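Local coordinates for protein PadR family transcriptional regulator (Listeria monocytogenes, PDB 6ABQ) that acts as a PadR-family transcription factor that probably binds operator DNA as a dimer through winged helix-turn-helix domains and responds to a ligand, at residues B[32-35]-B[36-40]; B[98-101]-B[102-105]; B[57-60]-B[61-65]. One frame throughout, in Å; residues are numbered along the deposited sequence. Where two conformers were deposited one is given.

Interaction 1: B[32-35]-B[36-40]; sequences YGYE and ITKYL
Lys38 folds back over the ring of Tyr34, one helical turn earlier. Its CB lies near Tyr34 O, and the next atom is closer still: with chi1 at -58°, CG is set beside the backbone N and turned back toward the preceding turn, 3.2 Å from Tyr34 O. From there CG also sits over one face of the tyrosine ring, 4.1 Å from the centroid, which makes a CH-pi contact. The chain then bends at each of its remaining torsions. CD climbs along the phenol to 3.7 Å from Tyr34 OH, and NZ stays near the hydroxyl end of the ring. A water in the plane of that ring, 2.7 Å from Tyr34 OH, also accepts a weak hydrogen bond from Lys38 NZ, a loose bridge between the two side chains.

The residues open helix 33-42, the second helix of what the PadR family and the order of elements mark as a winged helix-turn-helix domain; Tyr32 is its N-cap. The first bond of the helix runs almost straight, from Ile36 N to Tyr32 O at 2.9 Å. Gly33 O is gripped twice, by Thr37 N at 3.1 Å and by Thr37 OG1 at 2.6 Å, the two donors reaching it from opposite faces of the carbonyl plane. The buried threonine hydroxyl is thereby satisfied within its own helix, while its side chain packs on Val53 of helix 50-62. On another side of the turn, Glu35 CB stands 3.8 Å above the centre of the Tyr32 ring. The same Tyr32 ring meets Phe81 of strand 78-84 edge-to-face. The Glu35 carboxylate turns to residues ahead of the helix: OE1 accepts a hydrogen bond from Thr31 OG1 and forms a salt bridge with Arg25.

Interaction 2: B[98-101]-B[102-105]; sequences RWDF and IQGK
Phe101, Ile102 and Gln103 carry this contact between successive turns of helix 86-110, the long C-terminal helix that, as in other PadR regulators, serves dimerisation. Phe101 meets Lys105. With CG anti to the backbone N (chi1 -176°), the ring is directed beside its own carbonyl and along the helix, where the lysine chain passes across one face at a slant: Lys105 CG lies above it, and CE comes within 3.6 Å of CZ. The same lysine CG is 3.4 Å from Phe101 O, the acceptor of Lys105 N.

Ile102 is buried. Its CB and CD1 both rest 3.5 Å from Arg98 O, which also takes the Ile102 N hydrogen bond at 2.9 Å; outward, the side chain packs against Leu13 of the second subunit.

Gln103 lays its CB 3.4 Å from Trp99 O, and in this conformer the side chain runs, extended, obliquely past the six-membered ring of Trp99. This side faces the second subunit: Trp99 packs on Ile106 of that chain, and Gln103, in this conformer, on Gln103 of that chain. Asp100 lies alongside the glutamine, and its OD2 forms a salt bridge with Lys110 of the second subunit. At the far tip of the lysine, Lys105 NZ donates a hydrogen bond to Leu43 O of the second subunit.

Interaction 3: B[57-60]-B[61-65]; sequences LVRL and EKKGL
Leu60 and Leu65 both hold CG opposite the carbonyl carbon, with chi1 at -67° and -50°, and from either end of the turn these rotamers bring two isobutyl groups together at about a right angle. Leu60 CD2 meets Leu65 CD1 at 3.8 Å. Both leucines are buried, and Leu60 continues the apolar patch onto Ile22 and Leu23 of helix 17-27 and onto Val66 at the start of the wing.

On the outer side of the turn, Lys62 runs extended beside Val58, pointing the same way, so that its CE touches Val58 CG1 at 3.7 Å. Arg59 and Lys63 are also neighbours one turn apart: Lys63 CE lies at the edge of the arginine guanidinium, near its plane, and Lys63 NZ is 4.6 Å from Arg59 NE. Arg59 NH2 and Lys63 NZ form salt bridges to the two carboxylate oxygens of Glu19, which would offset the closeness of the two positive charges. Glu61 leans back along its own helix, CG 3.4 Å from Leu57 O, and its OE2 is hydrogen-bonded to Tyr82 OH of the wing.

The backbone follows the helical pattern through Lys63 N, which donates to Arg59 O at 2.9 Å. Beyond it Gly64 takes a positive phi of 79° and the chain leaves the helix: Leu65 N bonds to Leu60 O at 3.0 Å, and inside that loop Gly64 N bonds to Glu61 O at 2.8 Å. The 6→1 bond from Leu65 N and the 5→2 bond from Gly64 N, with the positive phi at Gly64, form a Schellman motif, and the Leu60-Leu65 contact is the apolar pair that often accompanies it. Here the motif ends helix 50-62, probably the DNA-recognition helix, and leads into strand 66-72 of a winged helix-turn-helix domain.

In the fold
Interactions 1 and 3 lie in the same, probably DNA-binding, winged helix-turn-helix domain and follow one another in the chain, at the start of helix 33-42 and at the end of helix 50-62. Their centres are 16 Å apart, yet they touch through Leu57, whose CD1 lies 3.8 Å from Gly33 CA and whose CD2 lies 3.9 Å from Ile36 CD1. Interaction 2 sits on the C-terminal helix, its centre about 26 Å from that of interaction 1 and 24 Å from that of interaction 3; its nearest atoms remain about 7 Å from interaction 3. It faces the second subunit broadly, whereas interaction 3 has no contact with that chain and interaction 1 meets it through Tyr39.

Interaction 1: B[32-35]-B[36-40]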
loop_
_atom_site.group_PDB
_atom_site.type_symbol
_atom_site.label_atom_id
_atom_site.label_comp_id
_atom_site.label_asym_id
_atom_site.label_seq_id
_atom_site.Cartn_x
_atom_site.Cartn_y
_atom_site.Cartn_z
ATOM N N TYR B 32 21.413 -5.984 -6.712
ATOM C CA TYR B 32 21.252 -4.918 -7.701
ATOM C C TYR B 32 19.823 -4.857 -8.228
ATOM O O TYR B 32 19.066 -5.817 -8.077
ATOM C CB TYR B 32 22.272 -5.076 -8.842
ATOM C CG TYR B 32 22.417 -6.479 -9.384
ATOM C CD1 TYR B 32 23.256 -7.409 -8.761
ATOM C CD2 TYR B 32 21.724 -6.877 -10.534
ATOM C CE1 TYR B 32 23.392 -8.697 -9.254
ATOM C CE2 TYR B 32 21.859 -8.163 -11.041
ATOM C CZ TYR B 32 22.693 -9.066 -10.400
ATOM O OH TYR B 32 22.831 -10.340 -10.895
ATOM N N GLY B 33 19.466 -3.723 -8.832
ATOM C CA GLY B 33 18.111 -3.468 -9.351
ATOM C C GLY B 33 17.445 -4.562 -10.182
ATOM O O GLY B 33 16.255 -4.857 -9.977
ATOM N N TYR B 34 18.190 -5.155 -11.118
ATOM C CA TYR B 34 17.664 -6.264 -11.910
ATOM C C TYR B 34 17.281 -7.461 -11.026
ATOM O O TYR B 34 16.187 -8.006 -11.184
ATOM C CB TYR B 34 18.619 -6.704 -13.033
ATOM C CG TYR B 34 18.048 -7.840 -13.879
ATOM C CD1 TYR B 34 18.255 -9.187 -13.525
ATOM C CD2 TYR B 34 17.282 -7.567 -15.017
ATOM C CE1 TYR B 34 17.718 -10.220 -14.287
ATOM C CE2 TYR B 34 16.745 -8.590 -15.788
ATOM C CZ TYR B 34 16.970 -9.914 -15.422
ATOM O OH TYR B 34 16.431 -10.917 -16.184
ATOM N N GLU B 35 18.177 -7.840 -10.109
ATOM C CA GLU B 35 17.957 -8.954 -9.175
ATOM C C GLU B 35 16.802 -8.705 -8.184
ATOM O O GLU B 35 15.981 -9.594 -7.952
ATOM C CB GLU B 35 19.260 -9.285 -8.430
ATOM C CG GLU B 35 19.245 -10.607 -7.670
ATOM C CD GLU B 35 20.623 -11.001 -7.177
ATOM O OE1 GLU B 35 21.109 -10.387 -6.207
ATOM O OE2 GLU B 35 21.220 -11.930 -7.759
ATOM N N ILE B 36 16.744 -7.499 -7.620
ATOM C CA ILE B 36 15.645 -7.072 -6.740
ATOM C C ILE B 36 14.287 -7.196 -7.443
ATOM O O ILE B 36 13.346 -7.733 -6.852
ATOM C CB ILE B 36 15.851 -5.628 -6.208
ATOM C CG1 ILE B 36 17.095 -5.556 -5.310
ATOM C CG2 ILE B 36 14.613 -5.130 -5.449
ATOM C CD1 ILE B 36 17.730 -4.176 -5.210
ATOM N N THR B 37 14.200 -6.709 -8.690
ATOM C CA THR B 37 12.979 -6.772 -9.504
ATOM C C THR B 37 12.514 -8.218 -9.659
ATOM O O THR B 37 11.347 -8.521 -9.405
ATOM C CB THR B 37 13.169 -6.145 -10.914
ATOM O OG1 THR B 37 13.755 -4.849 -10.799
ATOM C CG2 THR B 37 11.841 -6.026 -11.651
ATOM N N LYS B 38 13.438 -9.095 -10.056
ATOM C CA LYS B 38 13.139 -10.521 -10.267
ATOM C C LYS B 38 12.724 -11.220 -8.972
ATOM O O LYS B 38 11.808 -12.042 -8.988
ATOM C CB LYS B 38 14.308 -11.249 -10.943
ATOM C CG LYS B 38 14.726 -10.678 -12.301
ATOM C CD LYS B 38 13.880 -11.185 -13.471
ATOM C CE LYS B 38 12.833 -10.163 -13.895
ATOM N NZ LYS B 38 13.152 -9.581 -15.231
ATOM N N TYR B 39 13.383 -10.869 -7.863
ATOM C CA TYR B 39 12.993 -11.327 -6.526
ATOM C C TYR B 39 11.526 -10.973 -6.205
ATOM O O TYR B 39 10.781 -11.818 -5.716
ATOM C CB TYR B 39 13.950 -10.786 -5.437
ATOM C CG TYR B 39 13.394 -10.932 -4.034
ATOM C CD1 TYR B 39 13.409 -12.170 -3.371
ATOM C CD2 TYR B 39 12.814 -9.836 -3.382
ATOM C CE1 TYR B 39 12.864 -12.305 -2.091
ATOM C CE2 TYR B 39 12.274 -9.956 -2.106
ATOM C CZ TYR B 39 12.294 -11.183 -1.463
ATOM O OH TYR B 39 11.748 -11.276 -0.195
ATOM N N LEU B 40 11.138 -9.726 -6.477
ATOM C CA LEU B 40 9.768 -9.261 -6.244
ATOM C C LEU B 40 8.749 -9.913 -7.189
ATOM O O LEU B 40 7.641 -10.234 -6.758
ATOM C CB LEU B 40 9.678 -7.725 -6.302
ATOM C CG LEU B 40 10.477 -6.960 -5.236
ATOM C CD1 LEU B 40 10.696 -5.510 -5.648
ATOM C CD2 LEU B 40 9.816 -7.054 -3.864
HETATM O O HOH W 1 14.569 -10.119 -17.984
#

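Interaction 2: B[98-101]-B[102-105]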
loop_
_atom_site.group_PDB
_atom_site.type_symbol
_atom_site.label_atom_id
_atom_site.label_comp_id
_atom_site.label_asym_id
_atom_site.label_seq_id
_atom_site.Cartn_x
_atom_site.Cartn_y
_atom_site.Cartn_z
ATOM N N ARG B 98 5.515 -0.389 11.718
ATOM C CA ARG B 98 4.405 0.380 11.136
ATOM C C ARG B 98 3.473 -0.498 10.293
ATOM O O ARG B 98 2.241 -0.351 10.357
ATOM C CB ARG B 98 4.930 1.562 10.320
ATOM C CG ARG B 98 5.634 2.613 11.160
ATOM C CD ARG B 98 6.332 3.635 10.285
ATOM N NE ARG B 98 6.653 4.840 11.044
ATOM C CZ ARG B 98 7.569 5.741 10.696
ATOM N NH1 ARG B 98 8.294 5.586 9.592
ATOM N NH2 ARG B 98 7.767 6.800 11.471
ATOM N N TRP B 99 4.077 -1.406 9.520
ATOM C CA TRP B 99 3.346 -2.395 8.726
ATOM C C TRP B 99 2.495 -3.332 9.593
ATOM O O TRP B 99 1.381 -3.665 9.206
ATOM C CB TRP B 99 4.284 -3.200 7.807
ATOM C CG TRP B 99 3.517 -4.057 6.826
ATOM C CD1 TRP B 99 3.033 -3.677 5.601
ATOM C CD2 TRP B 99 3.117 -5.421 7.009
ATOM N NE1 TRP B 99 2.368 -4.725 5.004
ATOM C CE2 TRP B 99 2.403 -5.809 5.843
ATOM C CE3 TRP B 99 3.303 -6.363 8.037
ATOM C CZ2 TRP B 99 1.866 -7.100 5.682
ATOM C CZ3 TRP B 99 2.768 -7.649 7.878
ATOM C CH2 TRP B 99 2.063 -8.005 6.704
ATOM N N ASP B 100 3.023 -3.749 10.746
ATOM C CA ASP B 100 2.259 -4.539 11.723
ATOM C C ASP B 100 1.072 -3.772 12.307
ATOM O O ASP B 100 -0.024 -4.331 12.418
ATOM C CB ASP B 100 3.148 -5.049 12.860
ATOM C CG ASP B 100 3.842 -6.356 12.526
ATOM O OD1 ASP B 100 3.228 -7.249 11.889
ATOM O OD2 ASP B 100 5.013 -6.502 12.931
ATOM N N PHE B 101 1.303 -2.507 12.673
ATOM C CA PHE B 101 0.247 -1.603 13.152
ATOM C C PHE B 101 -0.871 -1.493 12.113
ATOM O O PHE B 101 -2.045 -1.677 12.442
ATOM C CB PHE B 101 0.817 -0.213 13.495
ATOM C CG PHE B 101 -0.197 0.742 14.094
ATOM C CD1 PHE B 101 -0.422 0.769 15.473
ATOM C CD2 PHE B 101 -0.931 1.615 13.278
ATOM C CE1 PHE B 101 -1.360 1.640 16.028
ATOM C CE2 PHE B 101 -1.871 2.486 13.826
ATOM C CZ PHE B 101 -2.081 2.503 15.204
ATOM N N ILE B 102 -0.487 -1.228 10.864
ATOM C CA ILE B 102 -1.424 -0.994 9.766
ATOM C C ILE B 102 -2.261 -2.232 9.423
ATOM O O ILE B 102 -3.472 -2.102 9.198
ATOM C CB ILE B 102 -0.708 -0.339 8.556
ATOM C CG1 ILE B 102 -0.779 1.184 8.697
ATOM C CG2 ILE B 102 -1.314 -0.740 7.215
ATOM C CD1 ILE B 102 0.482 1.911 8.279
ATOM N N GLN B 103 -1.622 -3.405 9.423
ATOM C CA GLN B 103 -2.276 -4.699 9.183
ATOM C C GLN B 103 -3.410 -4.950 10.185
ATOM O O GLN B 103 -4.511 -5.358 9.809
ATOM C CB GLN B 103 -1.237 -5.832 9.260
ATOM C CG GLN B 103 -1.760 -7.232 8.959
ATOM C CD GLN B 103 -0.802 -8.322 9.408
ATOM O OE1 GLN B 103 -0.874 -9.458 8.940
ATOM N NE2 GLN B 103 0.104 -7.980 10.317
ATOM N N GLY B 104 -3.108 -4.709 11.464
ATOM C CA GLY B 104 -4.046 -4.930 12.563
ATOM C C GLY B 104 -5.274 -4.048 12.455
ATOM O O GLY B 104 -6.393 -4.505 12.692
ATOM N N LYS B 105 -5.055 -2.786 12.085
ATOM C CA LYS B 105 -6.136 -1.817 11.919
ATOM C C LYS B 105 -7.006 -2.113 10.702
ATOM O O LYS B 105 -8.221 -1.954 10.780
ATOM C CB LYS B 105 -5.609 -0.375 11.893
ATOM C CG LYS B 105 -4.861 0.062 13.149
ATOM C CD LYS B 105 -5.731 0.025 14.402
ATOM C CE LYS B 105 -4.912 0.299 15.653
ATOM N NZ LYS B 105 -5.789 0.516 16.839
#

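Interaction 3: B[57-60]-B[61-65]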
loop_
_atom_site.group_PDB
_atom_site.type_symbol
_atom_site.label_atom_id
_atom_site.label_comp_id
_atom_site.label_asym_id
_atom_site.label_seq_id
_atom_site.Cartn_x
_atom_site.Cartn_y
_atom_site.Cartn_z
ATOM N N LEU B 57 15.335 2.729 -5.525
ATOM C CA LEU B 57 16.749 2.727 -5.143
ATOM C C LEU B 57 17.331 4.145 -5.027
ATOM O O LEU B 57 18.066 4.435 -4.082
ATOM C CB LEU B 57 17.580 1.856 -6.096
ATOM C CG LEU B 57 17.368 0.327 -6.053
ATOM C CD1 LEU B 57 18.144 -0.351 -7.167
ATOM C CD2 LEU B 57 17.709 -0.293 -4.701
ATOM N N VAL B 58 16.983 5.016 -5.976
ATOM C CA VAL B 58 17.369 6.440 -5.934
ATOM C C VAL B 58 16.804 7.115 -4.668
ATOM O O VAL B 58 17.525 7.837 -3.973
ATOM C CB VAL B 58 16.968 7.195 -7.234
ATOM C CG1 VAL B 58 17.031 8.711 -7.064
ATOM C CG2 VAL B 58 17.861 6.761 -8.392
ATOM N N ARG B 59 15.535 6.836 -4.368
ATOM C CA ARG B 59 14.873 7.352 -3.166
ATOM C C ARG B 59 15.579 6.891 -1.882
ATOM O O ARG B 59 15.798 7.697 -0.969
ATOM C CB ARG B 59 13.387 6.980 -3.145
ATOM C CG ARG B 59 12.630 7.590 -1.974
ATOM C CD ARG B 59 11.128 7.465 -2.148
ATOM N NE ARG B 59 10.610 6.177 -1.685
ATOM C CZ ARG B 59 9.845 5.348 -2.401
ATOM N NH1 ARG B 59 9.492 5.636 -3.646
ATOM N NH2 ARG B 59 9.429 4.212 -1.854
ATOM N N LEU B 60 15.933 5.603 -1.844
ATOM C CA LEU B 60 16.665 4.998 -0.725
ATOM C C LEU B 60 18.029 5.627 -0.460
ATOM O O LEU B 60 18.400 5.815 0.705
ATOM C CB LEU B 60 16.806 3.488 -0.913
ATOM C CG LEU B 60 15.535 2.638 -0.852
ATOM C CD1 LEU B 60 15.889 1.178 -1.098
ATOM C CD2 LEU B 60 14.806 2.820 0.465
ATOM N N GLU B 61 18.760 5.944 -1.530
ATOM C CA GLU B 61 20.029 6.684 -1.437
ATOM C C GLU B 61 19.817 8.042 -0.778
ATOM O O GLU B 61 20.540 8.399 0.150
ATOM C CB GLU B 61 20.640 6.922 -2.822
ATOM C CG GLU B 61 21.210 5.694 -3.509
ATOM C CD GLU B 61 21.739 6.000 -4.896
ATOM O OE1 GLU B 61 21.780 7.177 -5.301
ATOM O OE2 GLU B 61 22.121 5.054 -5.595
ATOM N N LYS B 62 18.830 8.784 -1.279
ATOM C CA LYS B 62 18.500 10.122 -0.783
ATOM C C LYS B 62 18.040 10.081 0.675
ATOM O O LYS B 62 18.331 10.997 1.441
ATOM C CB LYS B 62 17.481 10.812 -1.700
ATOM C CG LYS B 62 18.084 11.204 -3.041
ATOM C CD LYS B 62 17.067 11.618 -4.092
ATOM C CE LYS B 62 17.789 11.946 -5.392
ATOM N NZ LYS B 62 16.922 12.515 -6.454
ATOM N N LYS B 63 17.376 8.990 1.052
ATOM C CA LYS B 63 17.023 8.694 2.442
ATOM C C LYS B 63 18.234 8.316 3.315
ATOM O O LYS B 63 18.140 8.322 4.539
ATOM C CB LYS B 63 15.958 7.598 2.499
ATOM C CG LYS B 63 14.546 8.055 2.161
ATOM C CD LYS B 63 13.502 7.034 2.583
ATOM C CE LYS B 63 12.102 7.535 2.260
ATOM N NZ LYS B 63 11.045 6.673 2.862
ATOM N N GLY B 64 19.363 7.994 2.680
ATOM C CA GLY B 64 20.603 7.658 3.384
ATOM C C GLY B 64 20.625 6.245 3.934
ATOM O O GLY B 64 21.361 5.957 4.879
ATOM N N LEU B 65 19.842 5.364 3.313
ATOM C CA LEU B 65 19.595 4.007 3.817
ATOM C C LEU B 65 20.445 2.898 3.177
ATOM O O LEU B 65 20.438 1.749 3.652
ATOM C CB LEU B 65 18.094 3.663 3.697
ATOM C CG LEU B 65 17.049 4.651 4.244
ATOM C CD1 LEU B 65 15.653 4.114 3.983
ATOM C CD2 LEU B 65 17.226 4.986 5.724
#